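Local coordinates for protein putative zinc protease (Bordetella parapertussis, PDB 3IVL) that probably acts as a zinc-dependent metalloendopeptidase of the M16 family, of which this is the inactive peptidase domain, at residues L15-G20 / T191-R196; A49-G54 / S67-F72. All blocks are in the same frame, centred on the assembly; numbering follows the deposited sequence.

Contact 1. Residues L15-G20 / T191-R196; sequences LRRAGG and TEKPQR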
ATOM      1  N   LEU A  15      22.785 -26.738  22.455  1.00 19.01           N
ATOM      2  CA  LEU A  15      23.789 -27.365  21.610  1.00 18.34           C
ATOM      3  C   LEU A  15      23.551 -27.189  20.111  1.00 17.77           C
ATOM      4  O   LEU A  15      22.469 -27.368  19.654  1.00 17.00           O
ATOM      5  CB  LEU A  15      23.942 -28.847  21.925  1.00 18.02           C
ATOM      6  CG  LEU A  15      24.520 -29.292  23.249  1.00 19.77           C
ATOM      7  CD1 LEU A  15      24.175 -30.685  23.533  1.00 20.81           C
ATOM      8  CD2 LEU A  15      25.983 -29.094  23.266  1.00 20.71           C
ATOM      9  N   ARG A  16      24.584 -26.854  19.370  1.00 16.94           N
ATOM     10  CA  ARG A  16      24.590 -26.965  17.930  1.00 16.78           C
ATOM     11  C   ARG A  16      25.951 -27.406  17.414  1.00 16.21           C
ATOM     12  O   ARG A  16      26.960 -27.031  17.930  1.00 15.35           O
ATOM     13  CB  ARG A  16      24.152 -25.661  17.279  1.00 16.74           C
ATOM     14  CG  ARG A  16      25.115 -24.557  17.418  1.00 18.87           C
ATOM     15  CD  ARG A  16      24.575 -23.245  16.986  1.00 18.42           C
ATOM     16  NE  ARG A  16      24.316 -23.200  15.568  1.00 20.32           N
ATOM     17  CZ  ARG A  16      25.196 -22.866  14.648  1.00 19.69           C
ATOM     18  NH1 ARG A  16      26.410 -22.540  14.960  1.00 18.12           N
ATOM     19  NH2 ARG A  16      24.846 -22.877  13.402  1.00 19.22           N
ATOM     20  N   ARG A  17      25.965 -28.201  16.371  1.00 14.79           N
ATOM     21  CA  ARG A  17      27.194 -28.474  15.679  1.00 14.70           C
ATOM     22  C   ARG A  17      27.599 -27.209  14.956  1.00 14.50           C
ATOM     23  O   ARG A  17      26.765 -26.438  14.587  1.00 13.68           O
ATOM     24  CB  ARG A  17      27.025 -29.596  14.677  1.00 15.02           C
ATOM     25  CG  ARG A  17      26.956 -30.977  15.230  1.00 17.14           C
ATOM     26  CD  ARG A  17      28.072 -31.791  14.707  1.00 19.77           C
ATOM     27  NE  ARG A  17      27.590 -32.922  13.962  1.00 24.44           N
ATOM     28  CZ  ARG A  17      28.281 -33.554  13.033  1.00 25.21           C
ATOM     29  NH1 ARG A  17      29.492 -33.183  12.716  1.00 25.18           N
ATOM     30  NH2 ARG A  17      27.750 -34.568  12.428  1.00 26.44           N
ATOM     31  N   ALA A  18      28.879 -27.011  14.748  1.00 13.94           N
ATOM     32  CA  ALA A  18      29.343 -25.837  14.064  1.00 14.41           C
ATOM     33  C   ALA A  18      28.875 -25.803  12.617  1.00 15.00           C
ATOM     34  O   ALA A  18      28.818 -26.807  11.971  1.00 14.43           O
ATOM     35  CB  ALA A  18      30.804 -25.718  14.160  1.00 13.76           C
ATOM     36  N   GLY A  19      28.477 -24.640  12.157  1.00 14.93           N
ATOM     37  CA  GLY A  19      27.988 -24.500  10.806  1.00 16.17           C
ATOM     38  C   GLY A  19      27.390 -23.156  10.549  1.00 16.44           C
ATOM     39  O   GLY A  19      27.365 -22.321  11.400  1.00 17.43           O
ATOM     40  N   GLY A  20      26.914 -22.981   9.351  1.00 16.67           N
ATOM     41  CA  GLY A  20      26.297 -21.753   8.942  1.00 17.34           C
ATOM     42  C   GLY A  20      24.968 -21.513   9.604  1.00 17.98           C
ATOM     43  O   GLY A  20      24.315 -22.402  10.006  1.00 17.23           O
ATOM     44  N   THR A 191      21.846 -27.001   6.056  1.00 20.19           N
ATOM     45  CA  THR A 191      21.405 -28.292   6.542  1.00 21.30           C
ATOM     46  C   THR A 191      22.129 -28.655   7.817  1.00 21.62           C
ATOM     47  O   THR A 191      23.313 -28.446   7.933  1.00 21.25           O
ATOM     48  CB  THR A 191      21.586 -29.363   5.516  1.00 21.57           C
ATOM     49  OG1 THR A 191      22.655 -29.007   4.658  1.00 21.98           O
ATOM     50  CG2 THR A 191      20.320 -29.484   4.694  1.00 21.74           C
ATOM     51  N   GLU A 192      21.372 -29.141   8.781  1.00 22.29           N
ATOM     52  CA  GLU A 192      21.916 -29.487  10.070  1.00 22.86           C
ATOM     53  C   GLU A 192      22.724 -30.767   9.992  1.00 22.96           C
ATOM     54  O   GLU A 192      22.309 -31.743   9.417  1.00 23.36           O
ATOM     55  CB  GLU A 192      20.810 -29.615  11.101  1.00 23.22           C
ATOM     56  CG  GLU A 192      20.265 -28.300  11.555  1.00 23.78           C
ATOM     57  CD  GLU A 192      19.284 -28.444  12.682  1.00 25.15           C
ATOM     58  OE1 GLU A 192      18.566 -29.456  12.722  1.00 25.50           O
ATOM     59  OE2 GLU A 192      19.209 -27.541  13.525  1.00 25.69           O
ATOM     60  N   LYS A 193      23.905 -30.743  10.555  1.00 22.69           N
ATOM     61  CA  LYS A 193      24.681 -31.930  10.606  1.00 22.50           C
ATOM     62  C   LYS A 193      23.987 -32.841  11.572  1.00 22.25           C
ATOM     63  O   LYS A 193      23.356 -32.407  12.496  1.00 21.71           O
ATOM     64  CB  LYS A 193      26.072 -31.606  11.071  1.00 22.91           C
ATOM     65  CG  LYS A 193      26.954 -31.103  10.000  1.00 22.75           C
ATOM     66  CD  LYS A 193      27.725 -29.946  10.508  1.00 22.84           C
ATOM     67  CE  LYS A 193      27.273 -28.661   9.870  1.00 22.01           C
ATOM     68  NZ  LYS A 193      28.271 -28.201   8.904  1.00 21.47           N
ATOM     69  N   PRO A 194      24.098 -34.128  11.340  1.00 22.34           N
ATOM     70  CA  PRO A 194      23.410 -35.094  12.182  1.00 22.18           C
ATOM     71  C   PRO A 194      23.922 -35.021  13.603  1.00 22.05           C
ATOM     72  O   PRO A 194      25.094 -34.776  13.805  1.00 21.75           O
ATOM     73  CB  PRO A 194      23.794 -36.429  11.559  1.00 22.23           C
ATOM     74  CG  PRO A 194      24.927 -36.140  10.657  1.00 22.51           C
ATOM     75  CD  PRO A 194      24.727 -34.769  10.185  1.00 22.35           C
ATOM     76  N   GLN A 195      23.026 -35.203  14.557  1.00 21.74           N
ATOM     77  CA  GLN A 195      23.378 -35.283  15.957  1.00 21.38           C
ATOM     78  C   GLN A 195      24.224 -36.515  16.261  1.00 21.07           C
ATOM     79  O   GLN A 195      24.076 -37.546  15.640  1.00 20.94           O
ATOM     80  CB  GLN A 195      22.127 -35.296  16.816  1.00 21.48           C
ATOM     81  N   ARG A 196      25.121 -36.386  17.223  1.00 20.32           N
ATOM     82  CA  ARG A 196      26.046 -37.451  17.550  1.00 19.68           C
ATOM     83  C   ARG A 196      26.038 -37.754  19.022  1.00 18.59           C
ATOM     84  O   ARG A 196      25.951 -36.873  19.808  1.00 18.27           O
ATOM     85  CB  ARG A 196      27.459 -37.032  17.212  1.00 20.08           C
ATOM     86  CG  ARG A 196      27.758 -36.777  15.789  1.00 21.21           C
ATOM     87  CD  ARG A 196      28.732 -35.642  15.706  1.00 23.85           C
ATOM     88  NE  ARG A 196      30.073 -36.035  15.315  1.00 24.13           N
ATOM     89  CZ  ARG A 196      31.147 -35.267  15.442  1.00 24.23           C
ATOM     90  NH1 ARG A 196      31.062 -34.061  15.959  1.00 24.01           N
ATOM     91  NH2 ARG A 196      32.312 -35.704  15.038  1.00 23.91           N
TER
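Arg17 reaches across to the 191-196 loop and lies between Lys193 and Arg196. Its CB points at that loop, with CG anti to the carbonyl carbon (chi1 -76°). CD comes within 4.0 Å of Arg196 CD. At the head group, NE and NH2 grip one carbonyl oxygen side-on with two hydrogen bonds: Arg17 NE lies 3.1 Å from Pro194 O and Arg17 NH2 3.0 Å from it, both with N-H...O angles near 150°. The NH2 bond lies in the carbonyl plane, on a lone pair, whereas NE is tilted from that plane. The oxygen sits at the edge of the guanidinium, in its plane, where the two N-H groups converge, and this fixes the rotation of the head. Lys193 CB covers one face, 3.5 Å from Arg17 CZ, while Arg196 CD sits over the centre of the opposite face. Beyond CD, the guanidinium of Arg196 stacks on that of Arg17, planes 22° apart. Gly19, bare of a side chain, does not obstruct the passing Lys193, whose CE lies 3.2 Å from Ala18 O. Two extended loops thus continue the pairing direction of antiparallel neighbours, strands 23-29 and 183-188, beyond the strand ends, joined by side-chain-to-backbone bonds.

Contact 2. Residues A49-G54 / S67-F72; sequences ADTPSG and SGVFGF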
ATOM      1  N   ALA A  49      19.446  -0.013   3.379  1.00 17.10           N
ATOM      2  CA  ALA A  49      20.433  -0.977   3.767  1.00 16.69           C
ATOM      3  C   ALA A  49      21.673  -0.363   4.332  1.00 16.72           C
ATOM      4  O   ALA A  49      22.621  -1.038   4.547  1.00 16.46           O
ATOM      5  CB  ALA A  49      20.764  -1.857   2.639  1.00 17.02           C
ATOM      6  N   ASP A  50      21.659   0.918   4.596  1.00 17.08           N
ATOM      7  CA  ASP A  50      22.791   1.534   5.230  1.00 17.36           C
ATOM      8  C   ASP A  50      22.985   0.903   6.609  1.00 18.65           C
ATOM      9  O   ASP A  50      22.078   0.822   7.428  1.00 18.64           O
ATOM     10  CB  ASP A  50      22.540   3.033   5.372  1.00 16.91           C
ATOM     11  CG  ASP A  50      23.718   3.787   5.986  1.00 17.58           C
ATOM     12  OD1 ASP A  50      24.701   3.135   6.356  1.00 15.79           O
ATOM     13  OD2 ASP A  50      23.662   5.020   6.087  1.00 14.23           O
ATOM     14  N   THR A  51      24.191   0.429   6.838  1.00 19.19           N
ATOM     15  CA  THR A  51      24.560  -0.112   8.113  1.00 19.52           C
ATOM     16  C   THR A  51      25.767   0.682   8.613  1.00 19.70           C
ATOM     17  O   THR A  51      26.624   1.040   7.839  1.00 19.46           O
ATOM     18  CB  THR A  51      24.790  -1.602   7.987  1.00 19.43           C
ATOM     19  OG1 THR A  51      25.993  -1.980   8.631  1.00 20.12           O
ATOM     20  CG2 THR A  51      24.892  -1.968   6.571  1.00 19.92           C
ATOM     21  N   PRO A  52      25.813   1.016   9.892  1.00 19.94           N
ATOM     22  CA  PRO A  52      24.823   0.646  10.892  1.00 20.22           C
ATOM     23  C   PRO A  52      23.790   1.720  11.101  1.00 20.55           C
ATOM     24  O   PRO A  52      22.915   1.568  11.925  1.00 20.48           O
ATOM     25  CB  PRO A  52      25.661   0.566  12.149  1.00 20.32           C
ATOM     26  CG  PRO A  52      26.807   1.484  11.894  1.00 19.94           C
ATOM     27  CD  PRO A  52      26.848   1.868  10.471  1.00 19.93           C
ATOM     28  N   SER A  53      23.921   2.821  10.392  1.00 20.79           N
ATOM     29  CA  SER A  53      23.012   3.935  10.553  1.00 20.98           C
ATOM     30  C   SER A  53      21.614   3.575  10.149  1.00 20.93           C
ATOM     31  O   SER A  53      20.656   4.048  10.711  1.00 21.18           O
ATOM     32  CB  SER A  53      23.484   5.108   9.734  1.00 21.13           C
ATOM     33  OG  SER A  53      24.347   4.641   8.734  1.00 21.54           O
ATOM     34  N   GLY A  54      21.522   2.716   9.162  1.00 20.51           N
ATOM     35  CA  GLY A  54      20.363   2.583   8.337  1.00 19.77           C
ATOM     36  C   GLY A  54      19.232   1.969   9.078  1.00 19.44           C
ATOM     37  O   GLY A  54      19.403   1.482  10.144  1.00 19.52           O
ATOM     38  N   SER A  67      22.231 -10.937  12.937  1.00 16.72           N
ATOM     39  CA  SER A  67      23.657 -10.751  12.852  1.00 16.63           C
ATOM     40  C   SER A  67      24.136  -9.664  11.902  1.00 16.81           C
ATOM     41  O   SER A  67      25.098  -8.998  12.167  1.00 16.78           O
ATOM     42  CB  SER A  67      24.295 -12.064  12.486  1.00 16.47           C
ATOM     43  OG  SER A  67      25.629 -11.878  12.187  1.00 15.99           O
ATOM     44  N   GLY A  68      23.485  -9.536  10.755  1.00 16.86           N
ATOM     45  CA  GLY A  68      23.877  -8.584   9.736  1.00 16.65           C
ATOM     46  C   GLY A  68      22.770  -8.290   8.768  1.00 16.59           C
ATOM     47  O   GLY A  68      21.812  -8.988   8.707  1.00 17.29           O
ATOM     48  N   VAL A  69      22.918  -7.237   8.010  1.00 16.40           N
ATOM     49  CA  VAL A  69      21.884  -6.792   7.121  1.00 16.15           C
ATOM     50  C   VAL A  69      22.478  -6.388   5.774  1.00 15.72           C
ATOM     51  O   VAL A  69      23.544  -5.857   5.714  1.00 14.77           O
ATOM     52  CB  VAL A  69      21.211  -5.618   7.751  1.00 16.47           C
ATOM     53  CG1 VAL A  69      21.262  -4.481   6.888  1.00 17.35           C
ATOM     54  CG2 VAL A  69      19.852  -5.941   8.161  1.00 16.71           C
ATOM     55  N   PHE A  70      21.782  -6.672   4.696  1.00 15.40           N
ATOM     56  CA  PHE A  70      22.162  -6.174   3.386  1.00 15.42           C
ATOM     57  C   PHE A  70      20.988  -5.768   2.538  1.00 15.29           C
ATOM     58  O   PHE A  70      19.914  -6.249   2.711  1.00 14.96           O
ATOM     59  CB  PHE A  70      23.079  -7.144   2.653  1.00 15.26           C
ATOM     60  CG  PHE A  70      22.442  -8.424   2.260  1.00 14.79           C
ATOM     61  CD1 PHE A  70      22.579  -9.533   3.020  1.00 14.44           C
ATOM     62  CD2 PHE A  70      21.745  -8.523   1.112  1.00 16.83           C
ATOM     63  CE1 PHE A  70      22.019 -10.684   2.659  1.00 15.89           C
ATOM     64  CE2 PHE A  70      21.185  -9.690   0.755  1.00 16.77           C
ATOM     65  CZ  PHE A  70      21.329 -10.767   1.518  1.00 15.48           C
ATOM     66  N   GLY A  71      21.236  -4.829   1.648  1.00 15.82           N
ATOM     67  CA  GLY A  71      20.317  -4.460   0.603  1.00 14.91           C
ATOM     68  C   GLY A  71      20.946  -3.838  -0.625  1.00 15.33           C
ATOM     69  O   GLY A  71      21.847  -3.055  -0.511  1.00 15.28           O
ATOM     70  N   PHE A  72      20.451  -4.202  -1.796  1.00 14.02           N
ATOM     71  CA  PHE A  72      20.867  -3.663  -3.060  1.00 13.61           C
ATOM     72  C   PHE A  72      19.856  -3.933  -4.194  1.00 13.58           C
ATOM     73  O   PHE A  72      19.012  -4.768  -4.070  1.00 12.87           O
ATOM     74  CB  PHE A  72      22.227  -4.218  -3.415  1.00 13.40           C
ATOM     75  CG  PHE A  72      22.326  -5.695  -3.293  1.00 13.42           C
ATOM     76  CD1 PHE A  72      22.921  -6.269  -2.215  1.00 15.05           C
ATOM     77  CD2 PHE A  72      21.841  -6.507  -4.265  1.00 14.29           C
ATOM     78  CE1 PHE A  72      23.012  -7.585  -2.122  1.00 14.23           C
ATOM     79  CE2 PHE A  72      21.931  -7.816  -4.163  1.00 13.65           C
ATOM     80  CZ  PHE A  72      22.511  -8.362  -3.094  1.00 16.38           C
TER
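Ser53 OG donates a 2.8 Å hydrogen bond to Asp50 OD2 within the loop whose Ala49 and Thr51 touch Val69 and Gly71 of the strand. The serine meets the carboxylate from above its plane, 52° out of it. Asp50 turns its side chain away from the strand, with CG opposite the backbone N (chi1 -178°), and its carboxylate is also at long, weak ion-pair range of Arg120 and Lys124 on helix 115-134. The serine hydroxyl reaches back three residues to the carboxylate, bracing the loop just before Gly54, the N-cap of helix 55-60.

Across the contact no hydrogen bond forms, and it is tight only at Ala49. The methyl of Ala49 rests on the backbone of Gly71, its CB 3.2 Å from Gly71 N and a tight 3.3 Å from Gly71 CA. Glycine suits this place because the position a CB would take is already filled by that methyl. Farther along, Thr51 CG2 comes to 4.4 Å from Val69 CG1, a loose methyl-to-methyl touch, while Val69 also packs on Leu56 and Leu60 of helix 55-60. Phe70, alternating with Val69 and Gly71, has its CB directed away from the loop; its side chain touches Met83. Before it, Ser67 and Gly68 both face Gln87 in a classic beta bulge. The whole is an interhelical loop packed on an outermost strand of the four-stranded antiparallel sheet, as befits the alpha/beta construction of an M16 peptidase domain.

In the fold
From the N terminus, the chain passes first through 15-20, one side of contact 1, then forms strand 23-29 and helix 37-48. The loop 49-54 that follows joins helices 37-48 and 55-60, and contact 2 closes soon afterwards, when the chain returns as strand 68-74. Strand 81-87 and a run of helices come next, before strand 183-188 leads to 191-196 and contact 1 closes. Contact 2 therefore falls wholly within the long loop of contact 1. Their centres are 28 Å apart and they do not touch. Contact 1 ties the two ends of the modelled chain together; contact 2 packs an interhelical loop onto an outermost strand.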